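Local coordinates for penicillin-binding protein 2B (Streptococcus pneumoniae, PDB 2WAD) that probably cross-links glycan strands of cell-wall peptidoglycan as a penicillin-binding transpeptidase of the elongation machinery, at residues Ser238-Leu244 with Ser258-Val263. Numbering follows the deposited sequence.
Sequences SSEKAGL and SLNDRV
Ser238 and Val263 grip each other twice where two loops of the PBP dimerisation domain, one before and one after helix 249-255 in the chain, run together. Ser238 N donates to Val263 O at 2.7 Å, and Val263 N returns a bond to Ser238 OG at 3.0 Å; both are nearly straight. With chi1 at 77°, Ser238 OG sits between its own N and carbonyl carbon, from where it also donates to Gly243 O and so ties Ser238 to Gly243, closing the turn between them. Within that turn Ser239 OG accepts from Ala242 N, an ST motif, and Ala242 centres an inverse gamma turn.

Arg262 lies along this loop. Its CB and CG pass close to Ser238 O, and CD reaches 3.1 Å from Glu240 N. The chain bends at chi3 (-83°), NE comes 4.0 Å from Glu240 CB, and that CB covers one face of the guanidinium. The charged tips do not meet: Glu240 OE2 bonds Thr191 OG1, while Arg262 NH1 reaches Trp221 O weakly.

At the far end Leu244 N donates to Leu259 O at 3.2 Å, a bent bond whose donor lies 32° off the carbonyl plane. Gly243 CA makes a CA-H...O contact with the same oxygen. The Asp261 carboxylate probably pairs with Arg280, though the place of its OD2 is doubtful. Tyr252 of helix 249-255 touches both Leu244 and Val263. The leucine forks beyond CG: CD1 rests against Ser258 O, whereas CD2 touches Asp261 CB and lies 3.6 Å from Val263 CG1, where the two side chains cross at about a right angle.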
# COMPACT_ATOMS: atom_id res chain seq x y z
N SER A 238 3.78 15.00 3.39
CA SER A 238 4.34 16.21 2.79
C SER A 238 4.95 17.12 3.85
O SER A 238 4.39 17.30 4.92
CB SER A 238 3.26 16.98 2.04
OG SER A 238 2.45 17.69 2.96
N SER A 239 6.11 17.70 3.54
CA SER A 239 6.79 18.63 4.43
C SER A 239 6.04 19.96 4.49
O SER A 239 5.26 20.29 3.60
CB SER A 239 8.19 18.91 3.88
OG SER A 239 8.09 19.61 2.65
N GLU A 240 6.30 20.72 5.55
CA GLU A 240 5.75 22.07 5.73
C GLU A 240 6.18 23.02 4.61
O GLU A 240 5.40 23.86 4.15
CB GLU A 240 6.23 22.62 7.07
CG GLU A 240 5.82 24.05 7.37
CD GLU A 240 6.19 24.42 8.79
OE1 GLU A 240 7.34 24.16 9.20
OE2 GLU A 240 5.32 24.97 9.50
N LYS A 241 7.43 22.85 4.19
CA LYS A 241 8.03 23.55 3.05
C LYS A 241 7.30 23.28 1.73
O LYS A 241 6.92 24.22 1.04
CB LYS A 241 9.50 23.10 2.93
CG LYS A 241 10.36 23.92 1.99
CD LYS A 241 10.96 25.14 2.69
CE LYS A 241 12.08 25.75 1.86
NZ LYS A 241 12.05 27.24 1.94
N ALA A 242 7.13 22.00 1.39
CA ALA A 242 6.49 21.61 0.13
C ALA A 242 4.98 21.44 0.28
O ALA A 242 4.42 20.46 -0.22
CB ALA A 242 7.12 20.32 -0.42
N GLY A 243 4.34 22.40 0.93
CA GLY A 243 2.93 22.32 1.32
C GLY A 243 2.11 21.14 0.85
O GLY A 243 2.34 19.99 1.24
N LEU A 244 1.13 21.42 0.01
CA LEU A 244 0.33 20.36 -0.60
C LEU A 244 1.05 19.86 -1.84
O LEU A 244 1.87 20.58 -2.42
CB LEU A 244 -1.06 20.86 -0.98
CG LEU A 244 -2.04 21.23 0.13
CD1 LEU A 244 -3.42 21.44 -0.45
CD2 LEU A 244 -2.06 20.18 1.23
N SER A 258 -6.01 23.94 3.90
CA SER A 258 -5.16 25.07 3.55
C SER A 258 -4.01 24.59 2.66
O SER A 258 -3.85 23.39 2.42
CB SER A 258 -4.61 25.72 4.83
OG SER A 258 -3.54 26.60 4.55
N LEU A 259 -3.21 25.54 2.17
CA LEU A 259 -2.24 25.28 1.12
C LEU A 259 -0.89 24.82 1.67
O LEU A 259 -0.09 24.22 0.95
CB LEU A 259 -2.09 26.54 0.25
CG LEU A 259 -1.46 26.59 -1.14
CD1 LEU A 259 -1.73 25.35 -1.99
CD2 LEU A 259 -1.96 27.84 -1.85
N ASN A 260 -0.65 25.10 2.94
CA ASN A 260 0.59 24.70 3.62
C ASN A 260 0.43 23.46 4.49
O ASN A 260 1.33 23.09 5.26
CB ASN A 260 1.10 25.85 4.48
CG ASN A 260 0.10 26.27 5.53
OD1 ASN A 260 -1.11 26.08 5.37
ND2 ASN A 260 0.60 26.84 6.63
N ASP A 261 -0.73 22.81 4.37
CA ASP A 261 -1.05 21.61 5.13
C ASP A 261 -0.10 20.45 4.87
O ASP A 261 0.34 20.23 3.75
CB ASP A 261 -2.48 21.14 4.82
CG ASP A 261 -3.53 22.02 5.47
OD1 ASP A 261 -3.16 22.95 6.22
OD2 ASP A 261 -4.73 21.77 5.24
N ARG A 262 0.20 19.71 5.93
CA ARG A 262 0.97 18.48 5.77
C ARG A 262 0.08 17.25 5.71
O ARG A 262 -0.66 16.96 6.64
CB ARG A 262 2.06 18.39 6.84
CG ARG A 262 3.04 19.52 6.66
CD ARG A 262 4.29 19.28 7.45
NE ARG A 262 4.09 19.69 8.83
CZ ARG A 262 4.94 19.40 9.81
NH1 ARG A 262 6.03 18.69 9.53
NH2 ARG A 262 4.70 19.80 11.05
N VAL A 263 0.16 16.56 4.58
CA VAL A 263 -0.75 15.49 4.24
C VAL A 263 0.01 14.20 3.87
O VAL A 263 1.21 14.24 3.56
CB VAL A 263 -1.69 15.91 3.08
CG1 VAL A 263 -2.32 17.27 3.40
CG2 VAL A 263 -0.93 15.98 1.77